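Long-range contacts in oxidase (Sinorhizobium meliloti, PDB 4FFU), which is of unsettled function but is built on a MaoC-like domain and may have monoamine oxidase activity: residues I[106-111]-I[159-164]; I[125-130]-I[144-149]; I[47-52]-I[78-83]; I[119-124]-I[152-157]. One frame throughout, in Å; residues are numbered along the deposited sequence.

From the N terminus, contact 3 closes first: helix 49-59 meets the loop 78-83 across an excursion carrying helices 64-67 and 69-72, before any other contact opens. The remaining three nest without crossing. Contact 1 opens at 106-111, contact 4 at 119-124 and contact 2 at 125-130; they close in reverse order at 144-149, 152-157 and 159-164. Contacts 1 and 2 share the sheet through neighbouring strands 157-168 and 141-151, joined by backbone pairs such as His163 with Glu146. Contact 4 fastens the turn between those strands to the start of strand 122-134, and touches contact 3 through Ile47 with Gly120 and Asp121, and through Ile119 on Phe52.

Contact 1 (I[106-111]-I[159-164]); sequences YGYDRL and LAADHI
A classic beta bulge, in which Tyr106 and Gly107 both face Ile164, marks the pairing of strand 103-113 with strand 157-168; the axes of strands 106-108 and 159-164, at 175°, are antiparallel. Tyr106 N donates to Ile164 O at 2.9 Å, Ile164 N returns a bond to Gly107 O, and two further backbone bonds close the Asp109–Asp162 pair. Between them Tyr108 and His163 form a non-hydrogen-bonded pair whose rings make an offset stack, centroids 4.2 Å apart and planes at only 5°. Tyr108 OH sits 3.4 Å above the centre of the His163 ring, while His163 CD2 lies toward the rim of the phenol. The imidazole reaches this place because His163 CG is anti to the backbone N (chi1 -172°); its NE2 is bonded to Ser105 OG, which is likely to hold the ring in this rotation. On the sheet face bearing Asp109 and Asp162, Arg110 NH2 meets Asp162 OD2 at 2.8 Å, a salt bridge whose hydrogen bond is weak in angle. Asp109 has its stronger partner in Arg112 of the second subunit, and its OD2 lies 3.6 Å from Ile164 CD1. Leu111 CD1 packs on Leu159 CD2 at 3.7 Å, and both leucines touch Phe88 of helix 84-93. Strand 103-113 also pairs with its counterpart in the second subunit, so the sheet continues across the interface, as in hot-dog fold dimers of the MaoC family.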
loop_
_atom_site.group_PDB
_atom_site.type_symbol
_atom_site.label_atom_id
_atom_site.label_comp_id
_atom_site.label_asym_id
_atom_site.label_seq_id
_atom_site.Cartn_x
_atom_site.Cartn_y
_atom_site.Cartn_z
ATOM N N TYR I 106 -22.617 6.585 -15.042
ATOM C CA TYR I 106 -23.645 7.411 -14.452
ATOM C C TYR I 106 -23.933 6.930 -13.021
ATOM O O TYR I 106 -24.158 7.737 -12.118
ATOM C CB TYR I 106 -24.906 7.328 -15.328
ATOM C CG TYR I 106 -26.114 8.021 -14.779
ATOM C CD1 TYR I 106 -26.307 9.400 -14.957
ATOM C CD2 TYR I 106 -27.072 7.305 -14.093
ATOM C CE1 TYR I 106 -27.441 10.024 -14.455
ATOM C CE2 TYR I 106 -28.204 7.915 -13.593
ATOM C CZ TYR I 106 -28.378 9.264 -13.769
ATOM O OH TYR I 106 -29.518 9.816 -13.247
ATOM N N GLY I 107 -23.890 5.618 -12.824
ATOM C CA GLY I 107 -24.128 5.021 -11.501
ATOM C C GLY I 107 -24.492 3.563 -11.635
ATOM O O GLY I 107 -24.275 2.963 -12.697
ATOM N N TYR I 108 -25.038 2.993 -10.565
ATOM C CA TYR I 108 -25.416 1.576 -10.542
ATOM C C TYR I 108 -26.792 1.450 -9.908
ATOM O O TYR I 108 -27.121 2.197 -8.973
ATOM C CB TYR I 108 -24.440 0.744 -9.709
ATOM C CG TYR I 108 -23.063 0.570 -10.324
ATOM C CD1 TYR I 108 -22.124 1.588 -10.255
ATOM C CD2 TYR I 108 -22.705 -0.637 -10.952
ATOM C CE1 TYR I 108 -20.860 1.444 -10.824
ATOM C CE2 TYR I 108 -21.446 -0.798 -11.508
ATOM C CZ TYR I 108 -20.534 0.241 -11.436
ATOM O OH TYR I 108 -19.289 0.104 -11.999
ATOM N N ASP I 109 -27.577 0.509 -10.413
ATOM C CA ASP I 109 -28.851 0.138 -9.793
ATOM C C ASP I 109 -28.746 -1.273 -9.235
ATOM O O ASP I 109 -27.946 -2.086 -9.726
ATOM C CB ASP I 109 -29.985 0.181 -10.827
ATOM C CG ASP I 109 -30.533 1.576 -11.067
ATOM O OD1 ASP I 109 -30.270 2.520 -10.290
ATOM O OD2 ASP I 109 -31.280 1.721 -12.060
ATOM N N ARG I 110 -29.540 -1.559 -8.202
ATOM C CA ARG I 110 -29.711 -2.932 -7.699
ATOM C C ARG I 110 -28.401 -3.642 -7.370
ATOM O O ARG I 110 -28.174 -4.777 -7.772
ATOM C CB ARG I 110 -30.567 -3.768 -8.675
ATOM C CG ARG I 110 -32.035 -3.416 -8.550
ATOM C CD ARG I 110 -32.888 -3.936 -9.708
ATOM N NE ARG I 110 -33.641 -2.784 -10.203
ATOM C CZ ARG I 110 -33.230 -2.005 -11.205
ATOM N NH1 ARG I 110 -33.947 -0.947 -11.570
ATOM N NH2 ARG I 110 -32.108 -2.294 -11.859
ATOM N N LEU I 111 -27.516 -2.939 -6.659
ATOM C CA LEU I 111 -26.301 -3.569 -6.131
ATOM C C LEU I 111 -26.739 -4.522 -5.000
ATOM O O LEU I 111 -27.361 -4.078 -4.024
ATOM C CB LEU I 111 -25.330 -2.485 -5.599
ATOM C CG LEU I 111 -24.105 -2.951 -4.792
ATOM C CD1 LEU I 111 -23.347 -4.089 -5.468
ATOM C CD2 LEU I 111 -23.175 -1.763 -4.470
ATOM N N LEU I 159 -21.999 -11.233 -5.953
ATOM C CA LEU I 159 -22.466 -9.853 -6.044
ATOM C C LEU I 159 -23.045 -9.587 -7.446
ATOM O O LEU I 159 -22.557 -10.112 -8.461
ATOM C CB LEU I 159 -21.261 -8.909 -5.758
ATOM C CG LEU I 159 -21.543 -7.410 -5.732
ATOM C CD1 LEU I 159 -20.559 -6.734 -4.752
ATOM C CD2 LEU I 159 -21.448 -6.784 -7.129
ATOM N N ALA I 160 -24.076 -8.758 -7.508
ATOM C CA ALA I 160 -24.643 -8.356 -8.789
ATOM C C ALA I 160 -24.961 -6.884 -8.726
ATOM O O ALA I 160 -25.225 -6.361 -7.653
ATOM C CB ALA I 160 -25.912 -9.152 -9.077
ATOM N N ALA I 161 -24.919 -6.220 -9.874
ATOM C CA ALA I 161 -25.269 -4.803 -9.960
ATOM C C ALA I 161 -25.523 -4.465 -11.413
ATOM O O ALA I 161 -24.898 -5.053 -12.290
ATOM C CB ALA I 161 -24.135 -3.940 -9.440
ATOM N N ASP I 162 -26.395 -3.488 -11.651
ATOM C CA ASP I 162 -26.646 -2.970 -12.998
ATOM C C ASP I 162 -25.912 -1.659 -13.208
ATOM O O ASP I 162 -26.234 -0.650 -12.567
ATOM C CB ASP I 162 -28.148 -2.755 -13.212
ATOM C CG ASP I 162 -28.934 -4.054 -13.209
ATOM O OD1 ASP I 162 -28.335 -5.114 -13.468
ATOM O OD2 ASP I 162 -30.154 -4.003 -12.907
ATOM N N HIS I 163 -24.903 -1.670 -14.073
ATOM C CA HIS I 163 -24.091 -0.480 -14.324
ATOM C C HIS I 163 -24.746 0.343 -15.431
ATOM O O HIS I 163 -25.007 -0.165 -16.535
ATOM C CB HIS I 163 -22.678 -0.900 -14.719
ATOM C CG HIS I 163 -21.709 0.231 -14.813
ATOM N ND1 HIS I 163 -20.488 0.102 -15.437
ATOM C CD2 HIS I 163 -21.758 1.497 -14.333
ATOM C CE1 HIS I 163 -19.827 1.245 -15.345
ATOM N NE2 HIS I 163 -20.576 2.106 -14.679
ATOM N N ILE I 164 -25.034 1.601 -15.119
ATOM C CA ILE I 164 -25.666 2.494 -16.059
ATOM C C ILE I 164 -24.621 3.370 -16.739
ATOM O O ILE I 164 -23.911 4.156 -16.084
ATOM C CB ILE I 164 -26.718 3.418 -15.390
ATOM C CG1 ILE I 164 -27.774 2.595 -14.651
ATOM C CG2 ILE I 164 -27.369 4.300 -16.447
ATOM C CD1 ILE I 164 -28.531 3.407 -13.621
#

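Contact 2 (I[125-130]-I[144-149]); sequences TRVTIA and VVERCE
Glu149 OE1 is gripped by Arg126 NE at 3.2 Å, by Arg126 NH2 at 3.0 Å and by water 1 at 2.7 Å. Both arginine nitrogens come down on the same face of the carboxylate, more than 50° out of its plane, yet the oxygen lies almost within the guanidinium plane. The two chains run alongside each other, and a bend in the arginine (chi3 61°) turns its NE side to the acid; NH2 adds a weak bond to Glu149 OE2. Water 1 also bonds Thr128 OG1 and Arg147 O, linking the acid to the next pair. Backbone bonds pair Arg126 with Glu149 and Thr128 with Arg147, and Ala130 N donates to Val145 O at 2.8 Å. The opposite face is mostly apolar: Ile129 CG2 packs on Val144 CG1 at 3.9 Å, and Val127 CG2 lies 4.2 Å from Cys148 SG. Glu146 projects there too, its OE2 3.2 Å from Ile129 CD1. Arg147 turns away to Asp162 of the next strand, a salt bridge. This hairpin therefore has a charged, hydrated face where Arg126 and Glu149 are likely to offset each other's charge, and a buried face where one carboxylate lies among aliphatic side chains.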
loop_
_atom_site.group_PDB
_atom_site.type_symbol
_atom_site.label_atom_id
_atom_site.label_comp_id
_atom_site.label_asym_id
_atom_site.label_seq_id
_atom_site.Cartn_x
_atom_site.Cartn_y
_atom_site.Cartn_z
ATOM N N THR I 125 -15.630 -11.562 -13.094
ATOM C CA THR I 125 -16.841 -10.768 -13.325
ATOM C C THR I 125 -17.383 -11.041 -14.713
ATOM O O THR I 125 -16.639 -11.018 -15.691
ATOM C CB THR I 125 -16.596 -9.270 -13.144
ATOM O OG1 THR I 125 -16.108 -9.054 -11.806
ATOM C CG2 THR I 125 -17.920 -8.490 -13.317
ATOM N N ARG I 126 -18.681 -11.340 -14.777
ATOM C CA ARG I 126 -19.362 -11.492 -16.061
ATOM C C ARG I 126 -20.118 -10.207 -16.355
ATOM O O ARG I 126 -20.839 -9.694 -15.487
ATOM C CB ARG I 126 -20.345 -12.679 -16.020
ATOM C CG ARG I 126 -21.009 -12.960 -17.370
ATOM C CD ARG I 126 -21.660 -14.339 -17.376
ATOM N NE ARG I 126 -22.681 -14.369 -16.334
ATOM C CZ ARG I 126 -22.931 -15.412 -15.553
ATOM N NH1 ARG I 126 -22.225 -16.525 -15.690
ATOM N NH2 ARG I 126 -23.880 -15.331 -14.622
ATOM N N VAL I 127 -19.962 -9.674 -17.566
ATOM C CA VAL I 127 -20.628 -8.412 -17.897
ATOM C C VAL I 127 -21.520 -8.658 -19.103
ATOM O O VAL I 127 -21.030 -9.119 -20.118
ATOM C CB VAL I 127 -19.619 -7.285 -18.215
ATOM C CG1 VAL I 127 -20.368 -6.008 -18.549
ATOM C CG2 VAL I 127 -18.711 -7.028 -17.008
ATOM N N THR I 128 -22.821 -8.380 -18.968
ATOM C CA THR I 128 -23.784 -8.658 -20.037
ATOM C C THR I 128 -24.467 -7.350 -20.417
ATOM O O THR I 128 -24.924 -6.618 -19.531
ATOM C CB THR I 128 -24.868 -9.671 -19.579
ATOM O OG1 THR I 128 -24.249 -10.882 -19.122
ATOM C CG2 THR I 128 -25.846 -10.036 -20.759
ATOM N N ILE I 129 -24.558 -7.052 -21.715
ATOM C CA ILE I 129 -25.308 -5.875 -22.152
ATOM C C ILE I 129 -26.784 -6.217 -21.988
ATOM O O ILE I 129 -27.288 -7.163 -22.608
ATOM C CB ILE I 129 -24.988 -5.428 -23.610
ATOM C CG1 ILE I 129 -23.479 -5.253 -23.843
ATOM C CG2 ILE I 129 -25.760 -4.162 -23.969
ATOM C CD1 ILE I 129 -22.760 -4.328 -22.894
ATOM N N ALA I 130 -27.469 -5.466 -21.125
ATOM C CA ALA I 130 -28.815 -5.851 -20.717
ATOM C C ALA I 130 -29.897 -5.046 -21.391
ATOM O O ALA I 130 -30.923 -5.614 -21.778
ATOM C CB ALA I 130 -28.979 -5.757 -19.213
ATOM N N VAL I 144 -27.091 2.769 -21.701
ATOM C CA VAL I 144 -26.850 1.323 -21.805
ATOM C C VAL I 144 -26.697 0.755 -20.390
ATOM O O VAL I 144 -25.930 1.284 -19.588
ATOM C CB VAL I 144 -25.580 1.014 -22.628
ATOM C CG1 VAL I 144 -25.338 -0.489 -22.715
ATOM C CG2 VAL I 144 -25.678 1.621 -24.026
ATOM N N VAL I 145 -27.446 -0.304 -20.082
ATOM C CA VAL I 145 -27.268 -0.996 -18.802
ATOM C C VAL I 145 -26.395 -2.235 -19.013
ATOM O O VAL I 145 -26.735 -3.117 -19.808
ATOM C CB VAL I 145 -28.601 -1.411 -18.183
ATOM C CG1 VAL I 145 -28.368 -2.251 -16.916
ATOM C CG2 VAL I 145 -29.470 -0.182 -17.912
ATOM N N GLU I 146 -25.276 -2.287 -18.297
ATOM C CA GLU I 146 -24.437 -3.489 -18.230
ATOM C C GLU I 146 -24.663 -4.215 -16.894
ATOM O O GLU I 146 -24.327 -3.700 -15.818
ATOM C CB GLU I 146 -22.964 -3.116 -18.351
ATOM C CG GLU I 146 -22.597 -2.485 -19.683
ATOM C CD GLU I 146 -21.102 -2.451 -19.921
ATOM O OE1 GLU I 146 -20.331 -2.182 -18.974
ATOM O OE2 GLU I 146 -20.703 -2.676 -21.077
ATOM N N ARG I 147 -25.209 -5.420 -16.969
ATOM C CA ARG I 147 -25.402 -6.242 -15.792
ATOM C C ARG I 147 -24.054 -6.833 -15.406
ATOM O O ARG I 147 -23.415 -7.490 -16.241
ATOM C CB ARG I 147 -26.401 -7.357 -16.092
ATOM C CG ARG I 147 -26.573 -8.330 -14.934
ATOM C CD ARG I 147 -27.919 -8.125 -14.267
ATOM N NE ARG I 147 -28.187 -9.101 -13.201
ATOM C CZ ARG I 147 -28.405 -8.772 -11.926
ATOM N NH1 ARG I 147 -28.383 -7.491 -11.551
ATOM N NH2 ARG I 147 -28.662 -9.730 -11.032
ATOM N N CYS I 148 -23.614 -6.606 -14.163
ATOM C CA CYS I 148 -22.336 -7.132 -13.700
ATOM C C CYS I 148 -22.618 -8.212 -12.670
ATOM O O CYS I 148 -23.346 -7.976 -11.717
ATOM C CB CYS I 148 -21.468 -6.032 -13.084
ATOM S SG CYS I 148 -21.031 -4.741 -14.284
ATOM N N GLU I 149 -22.042 -9.390 -12.870
ATOM C CA GLU I 149 -22.174 -10.466 -11.924
ATOM C C GLU I 149 -20.801 -10.959 -11.550
ATOM O O GLU I 149 -20.064 -11.461 -12.419
ATOM C CB GLU I 149 -22.958 -11.626 -12.529
ATOM C CG GLU I 149 -24.390 -11.289 -12.861
ATOM C CD GLU I 149 -25.036 -12.409 -13.632
ATOM O OE1 GLU I 149 -24.797 -12.493 -14.851
ATOM O OE2 GLU I 149 -25.764 -13.214 -13.015
HETATM O O HOH W 1 -23.797 -10.544 -16.453
#

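Contact 3 (I[47-52]-I[78-83]); sequences ITETDF and GQRIAH
Glu49 and Phe52, in the first turn of helix 49-59, which starts with a Thr48–Asp51 capping box, meet the loop 78-83 that leads into helix 84-93. The ionic part is end-on: Arg80 NH1 and NH2 both donate to Glu49 OE2, at 2.9 and 3.2 Å. NH1 takes the anti lone pair, whereas NH2 approaches on the same anti side but 26° out of the carboxylate plane. Glu49 spans the gap with CG anti to the backbone N (chi1 -179°) and an extended chain. With an alanine here, the Arg80 guanidinium would probably be left without its charge mate and free to turn. The apolar part belongs to Phe52, whose ring leans obliquely on the loop backbone: CE2 is 3.4 Å from Ile81 C, and CZ is 3.7 Å from Ala82 CB. Met86 and Ile119 also pack on this ring. In the capping box, Asp51 N donates to Thr48 OG1 at 3.2 Å and Thr48 N donates to Asp51 OD2, on its anti lone pair, at 2.9 Å.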
loop_
_atom_site.group_PDB
_atom_site.type_symbol
_atom_site.label_atom_id
_atom_site.label_comp_id
_atom_site.label_asym_id
_atom_site.label_seq_id
_atom_site.Cartn_x
_atom_site.Cartn_y
_atom_site.Cartn_z
ATOM N N ILE I 47 -8.947 -13.517 -3.802
ATOM C CA ILE I 47 -9.083 -12.497 -2.771
ATOM C C ILE I 47 -8.275 -12.981 -1.583
ATOM O O ILE I 47 -8.532 -14.062 -1.075
ATOM C CB ILE I 47 -10.567 -12.266 -2.409
ATOM C CG1 ILE I 47 -11.354 -11.827 -3.678
ATOM C CG2 ILE I 47 -10.670 -11.262 -1.261
ATOM C CD1 ILE I 47 -10.779 -10.587 -4.368
ATOM N N THR I 48 -7.272 -12.193 -1.188
ATOM C CA THR I 48 -6.272 -12.625 -0.230
ATOM C C THR I 48 -6.472 -11.874 1.077
ATOM O O THR I 48 -7.195 -10.870 1.140
ATOM C CB THR I 48 -4.807 -12.345 -0.719
ATOM O OG1 THR I 48 -4.598 -10.927 -0.857
ATOM C CG2 THR I 48 -4.556 -13.027 -2.081
ATOM N N GLU I 49 -5.805 -12.354 2.118
ATOM C CA GLU I 49 -5.826 -11.612 3.395
ATOM C C GLU I 49 -5.239 -10.208 3.195
ATOM O O GLU I 49 -5.684 -9.233 3.838
ATOM C CB GLU I 49 -5.030 -12.386 4.437
ATOM C CG GLU I 49 -4.978 -11.767 5.822
ATOM C CD GLU I 49 -4.242 -12.672 6.804
ATOM O OE1 GLU I 49 -3.055 -12.942 6.579
ATOM O OE2 GLU I 49 -4.856 -13.112 7.792
ATOM N N THR I 50 -4.284 -10.081 2.273
ATOM C CA THR I 50 -3.723 -8.741 1.913
ATOM C C THR I 50 -4.807 -7.791 1.443
ATOM O O THR I 50 -4.861 -6.621 1.822
ATOM C CB THR I 50 -2.673 -8.852 0.788
ATOM O OG1 THR I 50 -1.593 -9.664 1.262
ATOM C CG2 THR I 50 -2.105 -7.463 0.453
ATOM N N ASP I 51 -5.680 -8.300 0.597
ATOM C CA ASP I 51 -6.780 -7.475 0.071
ATOM C C ASP I 51 -7.720 -6.987 1.179
ATOM O O ASP I 51 -8.243 -5.849 1.097
ATOM C CB ASP I 51 -7.539 -8.279 -0.994
ATOM C CG ASP I 51 -6.688 -8.580 -2.202
ATOM O OD1 ASP I 51 -6.204 -7.627 -2.851
ATOM O OD2 ASP I 51 -6.504 -9.791 -2.529
ATOM N N PHE I 52 -7.966 -7.829 2.189
ATOM C CA PHE I 52 -8.781 -7.430 3.356
ATOM C C PHE I 52 -8.097 -6.290 4.094
ATOM O O PHE I 52 -8.743 -5.299 4.421
ATOM C CB PHE I 52 -8.989 -8.579 4.360
ATOM C CG PHE I 52 -10.078 -9.553 4.004
ATOM C CD1 PHE I 52 -10.132 -10.175 2.754
ATOM C CD2 PHE I 52 -10.998 -9.925 4.979
ATOM C CE1 PHE I 52 -11.133 -11.110 2.483
ATOM C CE2 PHE I 52 -11.974 -10.887 4.733
ATOM C CZ PHE I 52 -12.051 -11.480 3.471
ATOM N N GLY I 78 -18.016 -18.726 10.735
ATOM C CA GLY I 78 -16.754 -18.995 11.468
ATOM C C GLY I 78 -15.479 -18.383 10.927
ATOM O O GLY I 78 -14.376 -18.681 11.410
ATOM N N GLN I 79 -15.607 -17.507 9.933
ATOM C CA GLN I 79 -14.426 -16.876 9.366
ATOM C C GLN I 79 -14.662 -15.431 8.965
ATOM O O GLN I 79 -15.806 -14.954 8.905
ATOM C CB GLN I 79 -13.883 -17.672 8.185
ATOM C CG GLN I 79 -14.863 -17.826 7.053
ATOM C CD GLN I 79 -14.274 -18.661 5.942
ATOM O OE1 GLN I 79 -13.133 -18.442 5.517
ATOM N NE2 GLN I 79 -15.048 -19.597 5.448
ATOM N N ARG I 80 -13.562 -14.716 8.751
ATOM C CA ARG I 80 -13.656 -13.312 8.357
ATOM C C ARG I 80 -14.339 -13.203 6.997
ATOM O O ARG I 80 -14.180 -14.084 6.151
ATOM C CB ARG I 80 -12.268 -12.681 8.285
ATOM C CG ARG I 80 -11.630 -12.425 9.657
ATOM C CD ARG I 80 -10.153 -12.123 9.455
ATOM N NE ARG I 80 -9.409 -13.362 9.238
ATOM C CZ ARG I 80 -8.125 -13.417 8.896
ATOM N NH1 ARG I 80 -7.440 -12.282 8.666
ATOM N NH2 ARG I 80 -7.524 -14.620 8.787
ATOM N N ILE I 81 -15.104 -12.134 6.796
ATOM C CA ILE I 81 -15.796 -11.922 5.524
ATOM C C ILE I 81 -15.359 -10.601 4.897
ATOM O O ILE I 81 -15.108 -9.623 5.599
ATOM C CB ILE I 81 -17.344 -11.995 5.658
ATOM C CG1 ILE I 81 -17.887 -10.847 6.503
ATOM C CG2 ILE I 81 -17.770 -13.364 6.222
ATOM C CD1 ILE I 81 -19.410 -10.714 6.561
ATOM N N ALA I 82 -15.248 -10.596 3.579
ATOM C CA ALA I 82 -14.778 -9.399 2.846
ATOM C C ALA I 82 -15.784 -8.291 2.959
ATOM O O ALA I 82 -16.986 -8.541 3.008
ATOM C CB ALA I 82 -14.565 -9.760 1.372
ATOM N N HIS I 83 -15.300 -7.047 3.006
ATOM C CA HIS I 83 -16.190 -5.880 2.968
ATOM C C HIS I 83 -17.002 -5.899 1.671
ATOM O O HIS I 83 -16.449 -6.199 0.612
ATOM C CB HIS I 83 -15.352 -4.602 2.886
ATOM C CG HIS I 83 -14.380 -4.397 3.998
ATOM N ND1 HIS I 83 -13.185 -5.078 4.090
ATOM C CD2 HIS I 83 -14.357 -3.461 4.986
ATOM C CE1 HIS I 83 -12.497 -4.622 5.119
ATOM N NE2 HIS I 83 -13.181 -3.638 5.680
#

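Contact 4 (I[119-124]-I[152-157]); sequences IGDTIR and NQRGEV
Gln153 and Asn152 join the start of strand 122-134 to a type I turn, Asn152 to Gly155, which connects strands 141-151 and 157-168 and includes an Asx turn. Three direct hydrogen bonds cross the contact. Gln153 NE2 donates almost straight to Asp121 OD1 (3.1 Å, 172°), and Thr122 N donates to Gln153 OE1 at 3.0 Å, from above the amide plane. A bend at chi2 (-87°) turns the amide so that NE2 faces Asp121 and OE1 faces Thr122 N. A leucine in its place would probably leave Thr122 N and Asp121 OD1 each without this partner and the turn less firmly tied to the strand. Arg124 NH2 meets Asn152 O at 3.1 Å, on the face opposite Gly155 N, which closes the turn. Water-mediated links follow: water 2 bridges Asp121 OD2 and Asn152 ND2, and water 3 bridges Asp121 OD2 and Arg154 NH2. Asp121 OD2 also accepts from His118 N. The backbones meet at Thr122 O, 3.2 Å from Asn152 CA, in a CA-H...O contact. Within the turn, Arg154 N and Glu156 N reach Asn152 OD1 from opposite faces, and Asn152 ND2 bonds Glu156 OE1 at 3.0 Å with an N-H...O angle of 174°.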
loop_
_atom_site.group_PDB
_atom_site.type_symbol
_atom_site.label_atom_id
_atom_site.label_comp_id
_atom_site.label_asym_id
_atom_site.label_seq_id
_atom_site.Cartn_x
_atom_site.Cartn_y
_atom_site.Cartn_z
ATOM N N ILE I 119 -11.463 -15.208 2.519
ATOM C CA ILE I 119 -10.040 -15.280 2.137
ATOM C C ILE I 119 -9.805 -16.568 1.369
ATOM O O ILE I 119 -10.218 -17.653 1.821
ATOM C CB ILE I 119 -9.132 -15.204 3.380
ATOM C CG1 ILE I 119 -9.226 -13.791 4.018
ATOM C CG2 ILE I 119 -7.691 -15.607 3.036
ATOM C CD1 ILE I 119 -8.611 -13.698 5.417
ATOM N N GLY I 120 -9.181 -16.456 0.194
ATOM C CA GLY I 120 -8.875 -17.650 -0.622
ATOM C C GLY I 120 -9.854 -17.914 -1.747
ATOM O O GLY I 120 -9.580 -18.714 -2.621
ATOM N N ASP I 121 -11.013 -17.271 -1.701
ATOM C CA ASP I 121 -11.979 -17.322 -2.801
ATOM C C ASP I 121 -11.391 -16.625 -4.018
ATOM O O ASP I 121 -10.637 -15.641 -3.890
ATOM C CB ASP I 121 -13.315 -16.649 -2.408
ATOM C CG ASP I 121 -14.163 -17.503 -1.420
ATOM O OD1 ASP I 121 -13.797 -18.662 -1.125
ATOM O OD2 ASP I 121 -15.193 -16.977 -0.920
ATOM N N THR I 122 -11.764 -17.102 -5.199
ATOM C CA THR I 122 -11.314 -16.499 -6.434
ATOM C C THR I 122 -12.548 -15.984 -7.165
ATOM O O THR I 122 -13.537 -16.701 -7.280
ATOM C CB THR I 122 -10.536 -17.530 -7.286
ATOM O OG1 THR I 122 -9.400 -17.962 -6.544
ATOM C CG2 THR I 122 -10.052 -16.907 -8.620
ATOM N N ILE I 123 -12.499 -14.733 -7.608
ATOM C CA ILE I 123 -13.625 -14.118 -8.310
ATOM C C ILE I 123 -13.331 -13.724 -9.754
ATOM O O ILE I 123 -12.180 -13.414 -10.106
ATOM C CB ILE I 123 -14.242 -12.906 -7.552
ATOM C CG1 ILE I 123 -13.210 -11.786 -7.346
ATOM C CG2 ILE I 123 -14.836 -13.391 -6.239
ATOM C CD1 ILE I 123 -13.784 -10.428 -6.914
ATOM N N ARG I 124 -14.381 -13.769 -10.577
ATOM C CA ARG I 124 -14.352 -13.271 -11.959
ATOM C C ARG I 124 -15.622 -12.483 -12.137
ATOM O O ARG I 124 -16.596 -12.687 -11.407
ATOM C CB ARG I 124 -14.385 -14.432 -12.959
ATOM C CG ARG I 124 -13.151 -15.315 -12.957
ATOM C CD ARG I 124 -13.503 -16.687 -13.519
ATOM N NE ARG I 124 -14.346 -17.432 -12.574
ATOM C CZ ARG I 124 -15.131 -18.469 -12.878
ATOM N NH1 ARG I 124 -15.214 -18.919 -14.132
ATOM N NH2 ARG I 124 -15.846 -19.054 -11.918
ATOM N N ASN I 152 -17.827 -16.615 -7.843
ATOM C CA ASN I 152 -16.675 -17.239 -7.186
ATOM C C ASN I 152 -16.228 -18.524 -7.874
ATOM O O ASN I 152 -16.691 -18.835 -8.973
ATOM C CB ASN I 152 -16.930 -17.475 -5.685
ATOM C CG ASN I 152 -18.048 -18.480 -5.436
ATOM O OD1 ASN I 152 -18.364 -19.292 -6.301
ATOM N ND2 ASN I 152 -18.642 -18.428 -4.249
ATOM N N GLN I 153 -15.314 -19.242 -7.228
ATOM C CA GLN I 153 -14.658 -20.404 -7.825
ATOM C C GLN I 153 -15.604 -21.596 -7.922
ATOM O O GLN I 153 -15.281 -22.604 -8.580
ATOM C CB GLN I 153 -13.380 -20.768 -7.046
ATOM C CG GLN I 153 -13.579 -21.368 -5.650
ATOM C CD GLN I 153 -13.702 -20.336 -4.546
ATOM O OE1 GLN I 153 -13.897 -19.143 -4.797
ATOM N NE2 GLN I 153 -13.590 -20.802 -3.294
ATOM N N ARG I 154 -16.752 -21.494 -7.256
ATOM C CA ARG I 154 -17.793 -22.548 -7.370
ATOM C C ARG I 154 -18.832 -22.176 -8.408
ATOM O O ARG I 154 -19.827 -22.886 -8.584
ATOM C CB ARG I 154 -18.480 -22.793 -6.034
ATOM C CG ARG I 154 -17.614 -23.452 -4.980
ATOM C CD ARG I 154 -18.362 -23.599 -3.656
ATOM N NE ARG I 154 -18.440 -22.355 -2.882
ATOM C CZ ARG I 154 -17.455 -21.871 -2.125
ATOM N NH1 ARG I 154 -16.300 -22.514 -2.033
ATOM N NH2 ARG I 154 -17.618 -20.733 -1.461
ATOM N N GLY I 155 -18.607 -21.078 -9.114
ATOM C CA GLY I 155 -19.583 -20.602 -10.095
ATOM C C GLY I 155 -20.804 -19.922 -9.476
ATOM O O GLY I 155 -21.818 -19.702 -10.152
ATOM N N GLU I 156 -20.709 -19.566 -8.198
ATOM C CA GLU I 156 -21.825 -18.921 -7.510
ATOM C C GLU I 156 -21.751 -17.404 -7.638
ATOM O O GLU I 156 -20.674 -16.829 -7.478
ATOM C CB GLU I 156 -21.811 -19.315 -6.036
ATOM C CG GLU I 156 -21.901 -20.824 -5.808
ATOM C CD GLU I 156 -21.508 -21.224 -4.395
ATOM O OE1 GLU I 156 -20.765 -20.468 -3.718
ATOM O OE2 GLU I 156 -21.931 -22.315 -3.955
ATOM N N VAL I 157 -22.892 -16.756 -7.885
ATOM C CA VAL I 157 -22.926 -15.280 -7.864
ATOM C C VAL I 157 -22.704 -14.805 -6.435
ATOM O O VAL I 157 -23.420 -15.223 -5.520
ATOM C CB VAL I 157 -24.265 -14.716 -8.391
ATOM C CG1 VAL I 157 -24.261 -13.183 -8.333
ATOM C CG2 VAL I 157 -24.480 -15.140 -9.829
HETATM O O HOH W 2 -17.646 -16.653 -2.195
HETATM O O HOH W 3 -16.145 -19.309 0.520
#